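Local coordinates for protein metallocarboxypeptidase (Trypanosoma cruzi, PDB 3DWC) that probably acts as a metal-dependent carboxypeptidase of the M32 family, releasing C-terminal amino acids of many kinds, proline excepted, from peptide substrates, at residues 52-57 and 92-97; 385-390 and 396-401. All coordinates share one frame; numbering follows the deposited sequence.

Contact 1 (52-57 and 92-97); sequences HMHDTI and ELENLL
His54 and Ile57 reach from the last turns of helix 39-57 to Glu94 on helix 78-95, a small helix-helix contact in the largely helical fold of an M32 carboxypeptidase. The backbones come closest at His54 and Glu94, whose CA atoms are 7.1 Å apart, and about 188 Å² is buried in all. The tight part is apolar. Ile57 is buried, and its CG2 methyl, set between the backbone N and the carbonyl carbon, packs against the aliphatic stem of Glu94, 3.6 Å from CB, while the two side chains run roughly at right angles.

Toward the looser side, where His54 and Glu94 are both partly exposed, the contact turns polar. The Glu94 chain bends at its second torsion (chi2 -64°) and brings its carboxylate to the edge of the His54 imidazole, where OE2 takes a hydrogen bond from ND1, close to the ring plane. The modelled ND1 to OE2 separation of 2.3 Å is too short to trust as a length. Ring and carboxylate planes stand nearly perpendicular, 86° apart. NE2 of the same ring is hydrogen-bonded to Glu99 OE1, so both ring nitrogens have a carboxylate partner.

On the flank facing helix 3-32, Met53 packs on Leu16, Tyr19 and Leu23, while the His52 ring stacks on His52 of the second subunit. Thr56 OG1 lies over the centre of its own chain's His52 ring and donates to His52 O at 2.8 Å, approaching from above the carbonyl plane.

Contact 2 (385-390 and 396-401); sequences VWNEKM and LETLGN
A helix-to-loop reversal closes here: helix 382-394 ends, the chain doubles back, and Asn387 ties the returning loop to the side of the helix. Its OD1 accepts two consecutive backbone N-H groups, from Thr398 N at 2.9 Å and, more weakly, from Leu399 N at 3.1 Å. The Thr398 bond is fairly straight (162° at the hydrogen) and lies in the plane of the amide carbonyl. With CG anti to the backbone N (chi1 177°), the Asn387 amide swings out to meet the loop, and Leu399 CB rests 4.0 Å from its CG.

The CB of Thr398 is directed toward the helix, and both of its branches touch it. Thr398 OG1 sits against Asn387, 3.2 Å from its CA and nearly as close to CB, and also meets CD1 at the edge of the Trp386 indole. The CG2 methyl packs 3.9 Å from Met390 CG, the two side chains crossing at about a right angle, and Leu348 touches Met390, Leu396 and Thr398 alike. Toward the C-terminal end of helix 382-394, Leu396 N makes a weak hydrogen bond to Met390 O.

Beyond Thr398 the chain leaves the helix through a type II turn to Asn401, with Gly400 at the positive-phi position. One side-chain oxygen thus serves two successive amides, the second weakly, so Asn387 pins two successive residues of the loop to the helix, with the threonine methyl supplying apolar packing beside it.

Contacts 1 and 2 lie far apart in space, with centres 40 Å from each other and nearest atoms about 23 Å apart, and they share no helix. Both are partly buried, peripheral, and away from the cobalt site. Contact 1 joins two helices with helix 60-71 between them in sequence and relies on an imidazole-carboxylate pair beside one isoleucine; its neighbourhood extends to the second subunit. Contact 2 is local, folding a loop back onto the helix it has just left; it buries more surface, places more of its residues inside, and uses a neutral amide to hold backbone N-H groups. No other chain of the assembly touches it.

Contact 1 (52-57 and 92-97)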
ATOM      1  N   HIS B  52      -3.640   2.915  18.754  1.00 31.70           N
ATOM      2  CA  HIS B  52      -3.755   4.364  18.861  1.00 30.97           C
ATOM      3  C   HIS B  52      -5.200   4.776  18.580  1.00 30.93           C
ATOM      4  O   HIS B  52      -5.799   5.542  19.328  1.00 29.04           O
ATOM      5  CB  HIS B  52      -2.763   5.056  17.923  1.00 30.95           C
ATOM      6  CG  HIS B  52      -2.763   6.552  18.036  1.00 30.98           C
ATOM      7  ND1 HIS B  52      -2.523   7.207  19.217  1.00 28.55           N
ATOM      8  CD2 HIS B  52      -3.023   7.513  17.116  1.00 30.35           C
ATOM      9  CE1 HIS B  52      -2.625   8.510  19.023  1.00 30.52           C
ATOM     10  NE2 HIS B  52      -2.927   8.722  17.754  1.00 30.76           N
ATOM     11  N   MET B  53      -5.787   4.223  17.526  1.00 31.42           N
ATOM     12  CA  MET B  53      -7.189   4.507  17.226  1.00 31.74           C
ATOM     13  C   MET B  53      -8.060   4.136  18.414  1.00 32.10           C
ATOM     14  O   MET B  53      -8.942   4.895  18.796  1.00 32.10           O
ATOM     15  CB  MET B  53      -7.635   3.763  15.995  1.00 31.42           C
ATOM     16  CG  MET B  53      -6.869   4.168  14.781  1.00 31.59           C
ATOM     17  SD  MET B  53      -7.406   3.317  13.313  1.00 33.82           S
ATOM     18  CE  MET B  53      -9.076   3.951  13.121  1.00 29.10           C
ATOM     19  N   HIS B  54      -7.784   2.996  19.036  1.00 32.55           N
ATOM     20  CA  HIS B  54      -8.527   2.580  20.219  1.00 33.05           C
ATOM     21  C   HIS B  54      -8.408   3.536  21.419  1.00 34.07           C
ATOM     22  O   HIS B  54      -9.423   3.837  22.070  1.00 35.34           O
ATOM     23  CB  HIS B  54      -8.083   1.197  20.657  1.00 32.86           C
ATOM     24  CG  HIS B  54      -8.754   0.728  21.908  1.00 33.64           C
ATOM     25  ND1 HIS B  54     -10.058   0.284  21.927  1.00 33.11           N
ATOM     26  CD2 HIS B  54      -8.301   0.628  23.179  1.00 33.50           C
ATOM     27  CE1 HIS B  54     -10.371  -0.092  23.156  1.00 33.71           C
ATOM     28  NE2 HIS B  54      -9.324   0.115  23.934  1.00 34.12           N
ATOM     29  N   ASP B  55      -7.184   3.976  21.729  1.00 34.52           N
ATOM     30  CA  ASP B  55      -6.932   4.937  22.799  1.00 34.47           C
ATOM     31  C   ASP B  55      -7.569   6.294  22.514  1.00 34.99           C
ATOM     32  O   ASP B  55      -8.055   6.955  23.424  1.00 35.20           O
ATOM     33  CB  ASP B  55      -5.431   5.150  22.993  1.00 35.27           C
ATOM     34  CG  ASP B  55      -4.729   3.937  23.546  1.00 35.78           C
ATOM     35  OD1 ASP B  55      -5.399   2.989  23.996  1.00 40.12           O
ATOM     36  OD2 ASP B  55      -3.493   3.918  23.514  1.00 38.30           O
ATOM     37  N   THR B  56      -7.568   6.699  21.248  1.00 34.54           N
ATOM     38  CA  THR B  56      -8.169   7.950  20.829  1.00 34.57           C
ATOM     39  C   THR B  56      -9.682   7.966  21.058  1.00 34.70           C
ATOM     40  O   THR B  56     -10.189   8.895  21.691  1.00 34.74           O
ATOM     41  CB  THR B  56      -7.844   8.228  19.348  1.00 34.52           C
ATOM     42  OG1 THR B  56      -6.424   8.264  19.202  1.00 34.05           O
ATOM     43  CG2 THR B  56      -8.415   9.568  18.890  1.00 34.27           C
ATOM     44  N   ILE B  57     -10.392   6.937  20.585  1.00 34.41           N
ATOM     45  CA  ILE B  57     -11.868   6.888  20.727  1.00 34.00           C
ATOM     46  C   ILE B  57     -12.328   6.552  22.145  1.00 34.32           C
ATOM     47  O   ILE B  57     -13.451   6.892  22.514  1.00 34.50           O
ATOM     48  CB  ILE B  57     -12.556   5.915  19.703  1.00 34.20           C
ATOM     49  CG1 ILE B  57     -14.034   6.351  19.436  1.00 34.29           C
ATOM     50  CG2 ILE B  57     -12.456   4.484  20.169  1.00 33.85           C
ATOM     51  CD1 ILE B  57     -14.811   5.509  18.393  1.00 32.37           C
ATOM     52  N   GLU B  92     -19.619   3.589  21.344  1.00 36.14           N
ATOM     53  CA  GLU B  92     -20.135   2.441  22.095  1.00 36.90           C
ATOM     54  C   GLU B  92     -19.547   1.121  21.603  1.00 36.77           C
ATOM     55  O   GLU B  92     -19.263   0.230  22.377  1.00 36.49           O
ATOM     56  CB  GLU B  92     -21.665   2.411  22.042  1.00 36.28           C
ATOM     57  CG  GLU B  92     -22.303   3.456  22.940  1.00 36.78           C
ATOM     58  CD  GLU B  92     -23.812   3.510  22.845  1.00 37.58           C
ATOM     59  OE1 GLU B  92     -24.408   4.438  23.433  1.00 37.84           O
ATOM     60  OE2 GLU B  92     -24.408   2.635  22.186  1.00 39.32           O
ATOM     61  N   LEU B  93     -19.338   1.008  20.304  1.00 38.24           N
ATOM     62  CA  LEU B  93     -18.803  -0.220  19.742  1.00 38.74           C
ATOM     63  C   LEU B  93     -17.386  -0.520  20.237  1.00 39.38           C
ATOM     64  O   LEU B  93     -17.007  -1.687  20.311  1.00 39.36           O
ATOM     65  CB  LEU B  93     -18.836  -0.171  18.215  1.00 38.92           C
ATOM     66  CG  LEU B  93     -20.183  -0.420  17.520  1.00 40.82           C
ATOM     67  CD1 LEU B  93     -20.183   0.034  16.027  1.00 42.60           C
ATOM     68  CD2 LEU B  93     -20.570  -1.886  17.644  1.00 42.81           C
ATOM     69  N   GLU B  94     -16.592   0.514  20.528  1.00 39.83           N
ATOM     70  CA  GLU B  94     -15.222   0.308  21.046  1.00 40.62           C
ATOM     71  C   GLU B  94     -15.130   0.348  22.556  1.00 40.84           C
ATOM     72  O   GLU B  94     -14.187  -0.187  23.148  1.00 40.67           O
ATOM     73  CB  GLU B  94     -14.240   1.346  20.486  1.00 41.36           C
ATOM     74  CG  GLU B  94     -13.467   0.876  19.232  1.00 44.73           C
ATOM     75  CD  GLU B  94     -12.532  -0.318  19.472  1.00 46.21           C
ATOM     76  OE1 GLU B  94     -12.585  -1.247  18.652  1.00 52.61           O
ATOM     77  OE2 GLU B  94     -11.746  -0.342  20.438  1.00 44.86           O
ATOM     78  N   ASN B  95     -16.098   0.986  23.179  1.00 41.00           N
ATOM     79  CA  ASN B  95     -15.989   1.300  24.584  1.00 42.13           C
ATOM     80  C   ASN B  95     -16.694   0.298  25.492  1.00 42.57           C
ATOM     81  O   ASN B  95     -16.342   0.191  26.656  1.00 42.63           O
ATOM     82  CB  ASN B  95     -16.523   2.720  24.814  1.00 41.34           C
ATOM     83  CG  ASN B  95     -15.830   3.429  25.949  1.00 42.67           C
ATOM     84  OD1 ASN B  95     -14.642   3.765  25.864  1.00 41.75           O
ATOM     85  ND2 ASN B  95     -16.573   3.684  27.023  1.00 42.69           N
ATOM     86  N   LEU B  96     -17.692  -0.417  24.975  1.00 43.58           N
ATOM     87  CA  LEU B  96     -18.533  -1.282  25.807  1.00 44.42           C
ATOM     88  C   LEU B  96     -17.849  -2.597  26.204  1.00 44.77           C
ATOM     89  O   LEU B  96     -18.285  -3.264  27.130  1.00 45.51           O
ATOM     90  CB  LEU B  96     -19.894  -1.560  25.127  1.00 44.95           C
ATOM     91  CG  LEU B  96     -21.124  -0.742  25.562  1.00 46.48           C
ATOM     92  CD1 LEU B  96     -20.804   0.749  25.763  1.00 49.42           C
ATOM     93  CD2 LEU B  96     -22.288  -0.905  24.569  1.00 46.95           C
ATOM     94  N   LEU B  97     -16.783  -2.968  25.514  1.00 45.47           N
ATOM     95  CA  LEU B  97     -16.021  -4.160  25.853  1.00 45.56           C
ATOM     96  C   LEU B  97     -14.808  -3.772  26.702  1.00 46.34           C
ATOM     97  O   LEU B  97     -13.967  -2.992  26.240  1.00 47.09           O
ATOM     98  CB  LEU B  97     -15.516  -4.844  24.574  1.00 45.81           C
ATOM     99  CG  LEU B  97     -16.531  -5.432  23.579  1.00 45.48           C
ATOM    100  CD1 LEU B  97     -15.818  -6.409  22.676  1.00 44.79           C
ATOM    101  CD2 LEU B  97     -17.693  -6.128  24.273  1.00 46.37           C
TER

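Contact 2 (385-390 and 396-401)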
ATOM      1  N   VAL B 385     -27.208 -31.206  14.347  1.00 39.91           N
ATOM      2  CA  VAL B 385     -28.194 -30.221  13.922  1.00 39.30           C
ATOM      3  C   VAL B 385     -27.863 -29.637  12.531  1.00 38.82           C
ATOM      4  O   VAL B 385     -28.759 -29.307  11.781  1.00 38.17           O
ATOM      5  CB  VAL B 385     -28.276 -29.076  14.960  1.00 39.54           C
ATOM      6  CG1 VAL B 385     -29.218 -27.985  14.482  1.00 39.85           C
ATOM      7  CG2 VAL B 385     -28.719 -29.622  16.345  1.00 38.78           C
ATOM      8  N   TRP B 386     -26.576 -29.517  12.209  1.00 38.05           N
ATOM      9  CA  TRP B 386     -26.127 -29.086  10.875  1.00 37.96           C
ATOM     10  C   TRP B 386     -26.629 -30.049   9.821  1.00 37.69           C
ATOM     11  O   TRP B 386     -27.157 -29.634   8.782  1.00 36.47           O
ATOM     12  CB  TRP B 386     -24.608 -29.067  10.809  1.00 37.64           C
ATOM     13  CG  TRP B 386     -24.089 -28.383   9.614  1.00 37.37           C
ATOM     14  CD1 TRP B 386     -23.994 -28.880   8.354  1.00 37.25           C
ATOM     15  CD2 TRP B 386     -23.573 -27.064   9.570  1.00 36.33           C
ATOM     16  NE1 TRP B 386     -23.449 -27.937   7.512  1.00 37.36           N
ATOM     17  CE2 TRP B 386     -23.184 -26.809   8.238  1.00 36.78           C
ATOM     18  CE3 TRP B 386     -23.407 -26.057  10.527  1.00 38.06           C
ATOM     19  CZ2 TRP B 386     -22.641 -25.604   7.842  1.00 36.73           C
ATOM     20  CZ3 TRP B 386     -22.857 -24.826  10.118  1.00 36.71           C
ATOM     21  CH2 TRP B 386     -22.474 -24.629   8.799  1.00 37.67           C
ATOM     22  N   ASN B 387     -26.466 -31.342  10.121  1.00 37.30           N
ATOM     23  CA  ASN B 387     -26.941 -32.424   9.263  1.00 37.33           C
ATOM     24  C   ASN B 387     -28.471 -32.456   9.121  1.00 37.57           C
ATOM     25  O   ASN B 387     -29.002 -32.679   8.025  1.00 37.40           O
ATOM     26  CB  ASN B 387     -26.437 -33.762   9.793  1.00 36.98           C
ATOM     27  CG  ASN B 387     -26.966 -34.936   8.992  1.00 37.57           C
ATOM     28  OD1 ASN B 387     -26.655 -35.090   7.815  1.00 39.17           O
ATOM     29  ND2 ASN B 387     -27.797 -35.753   9.624  1.00 36.91           N
ATOM     30  N   GLU B 388     -29.174 -32.275  10.237  1.00 37.63           N
ATOM     31  CA  GLU B 388     -30.642 -32.236  10.230  1.00 37.96           C
ATOM     32  C   GLU B 388     -31.165 -31.165   9.285  1.00 37.90           C
ATOM     33  O   GLU B 388     -32.060 -31.394   8.469  1.00 37.82           O
ATOM     34  CB  GLU B 388     -31.179 -31.933  11.630  1.00 37.98           C
ATOM     35  CG  GLU B 388     -31.131 -33.102  12.603  1.00 37.92           C
ATOM     36  CD  GLU B 388     -31.651 -32.727  13.992  1.00 39.33           C
ATOM     37  OE1 GLU B 388     -31.992 -33.649  14.785  1.00 39.42           O
ATOM     38  OE2 GLU B 388     -31.719 -31.510  14.291  1.00 40.10           O
ATOM     39  N   LYS B 389     -30.614 -29.969   9.450  1.00 38.11           N
ATOM     40  CA  LYS B 389     -31.011 -28.814   8.674  1.00 37.74           C
ATOM     41  C   LYS B 389     -30.627 -28.980   7.214  1.00 37.63           C
ATOM     42  O   LYS B 389     -31.401 -28.615   6.338  1.00 36.32           O
ATOM     43  CB  LYS B 389     -30.427 -27.544   9.297  1.00 37.49           C
ATOM     44  CG  LYS B 389     -31.165 -27.169  10.609  1.00 38.17           C
ATOM     45  CD  LYS B 389     -30.520 -26.050  11.417  1.00 37.94           C
ATOM     46  CE  LYS B 389     -31.336 -25.708  12.675  1.00 38.22           C
ATOM     47  NZ  LYS B 389     -32.782 -25.375  12.397  1.00 39.67           N
ATOM     48  N   MET B 390     -29.463 -29.578   6.961  1.00 37.72           N
ATOM     49  CA  MET B 390     -28.962 -29.763   5.587  1.00 38.34           C
ATOM     50  C   MET B 390     -29.850 -30.718   4.790  1.00 38.88           C
ATOM     51  O   MET B 390     -30.202 -30.432   3.637  1.00 39.54           O
ATOM     52  CB  MET B 390     -27.496 -30.259   5.590  1.00 38.18           C
ATOM     53  CG  MET B 390     -26.449 -29.166   5.803  1.00 36.41           C
ATOM     54  SD  MET B 390     -26.381 -27.862   4.510  1.00 36.15           S
ATOM     55  CE  MET B 390     -25.983 -28.824   3.026  1.00 31.63           C
ATOM     56  N   LEU B 396     -29.541 -32.850   1.460  1.00 40.28           N
ATOM     57  CA  LEU B 396     -28.216 -33.454   1.505  1.00 40.91           C
ATOM     58  C   LEU B 396     -27.757 -33.744   2.921  1.00 41.13           C
ATOM     59  O   LEU B 396     -28.035 -32.973   3.831  1.00 40.34           O
ATOM     60  CB  LEU B 396     -27.210 -32.524   0.841  1.00 41.05           C
ATOM     61  CG  LEU B 396     -27.448 -32.225  -0.639  1.00 41.42           C
ATOM     62  CD1 LEU B 396     -26.393 -31.245  -1.097  1.00 40.02           C
ATOM     63  CD2 LEU B 396     -27.427 -33.518  -1.488  1.00 41.65           C
ATOM     64  N   GLU B 397     -27.030 -34.858   3.075  1.00 42.29           N
ATOM     65  CA  GLU B 397     -26.458 -35.300   4.355  1.00 42.72           C
ATOM     66  C   GLU B 397     -25.018 -34.852   4.547  1.00 42.77           C
ATOM     67  O   GLU B 397     -24.231 -34.860   3.603  1.00 42.05           O
ATOM     68  CB  GLU B 397     -26.432 -36.827   4.436  1.00 43.06           C
ATOM     69  CG  GLU B 397     -27.788 -37.495   4.487  1.00 44.26           C
ATOM     70  CD  GLU B 397     -27.696 -38.955   4.903  1.00 45.46           C
ATOM     71  OE1 GLU B 397     -28.765 -39.604   4.962  1.00 46.76           O
ATOM     72  OE2 GLU B 397     -26.564 -39.445   5.190  1.00 47.78           O
ATOM     73  N   THR B 398     -24.676 -34.550   5.804  1.00 43.11           N
ATOM     74  CA  THR B 398     -23.311 -34.231   6.226  1.00 42.41           C
ATOM     75  C   THR B 398     -22.800 -35.082   7.397  1.00 42.60           C
ATOM     76  O   THR B 398     -21.648 -34.917   7.809  1.00 41.36           O
ATOM     77  CB  THR B 398     -23.210 -32.751   6.670  1.00 42.88           C
ATOM     78  OG1 THR B 398     -24.037 -32.535   7.822  1.00 42.81           O
ATOM     79  CG2 THR B 398     -23.633 -31.804   5.541  1.00 39.38           C
ATOM     80  N   LEU B 399     -23.637 -35.967   7.945  1.00 43.11           N
ATOM     81  CA  LEU B 399     -23.231 -36.800   9.100  1.00 43.37           C
ATOM     82  C   LEU B 399     -21.909 -37.475   8.778  1.00 43.35           C
ATOM     83  O   LEU B 399     -21.798 -38.179   7.765  1.00 43.21           O
ATOM     84  CB  LEU B 399     -24.296 -37.843   9.479  1.00 43.45           C
ATOM     85  CG  LEU B 399     -24.137 -38.499  10.868  1.00 44.08           C
ATOM     86  CD1 LEU B 399     -25.480 -38.650  11.571  1.00 43.66           C
ATOM     87  CD2 LEU B 399     -23.439 -39.859  10.788  1.00 44.88           C
ATOM     88  N   GLY B 400     -20.900 -37.174   9.600  1.00 43.49           N
ATOM     89  CA  GLY B 400     -19.556 -37.755   9.458  1.00 43.49           C
ATOM     90  C   GLY B 400     -18.647 -36.936   8.569  1.00 43.37           C
ATOM     91  O   GLY B 400     -17.465 -37.228   8.467  1.00 43.03           O
ATOM     92  N   ASN B 401     -19.207 -35.909   7.931  1.00 43.35           N
ATOM     93  CA  ASN B 401     -18.470 -35.020   7.021  1.00 43.68           C
ATOM     94  C   ASN B 401     -18.489 -33.588   7.534  1.00 44.21           C
ATOM     95  O   ASN B 401     -19.091 -32.696   6.929  1.00 43.55           O
ATOM     96  CB  ASN B 401     -19.060 -35.062   5.607  1.00 43.30           C
ATOM     97  CG  ASN B 401     -18.173 -34.378   4.582  1.00 42.16           C
ATOM     98  OD1 ASN B 401     -17.205 -33.712   4.931  1.00 38.71           O
ATOM     99  ND2 ASN B 401     -18.503 -34.547   3.305  1.00 40.55           N
TER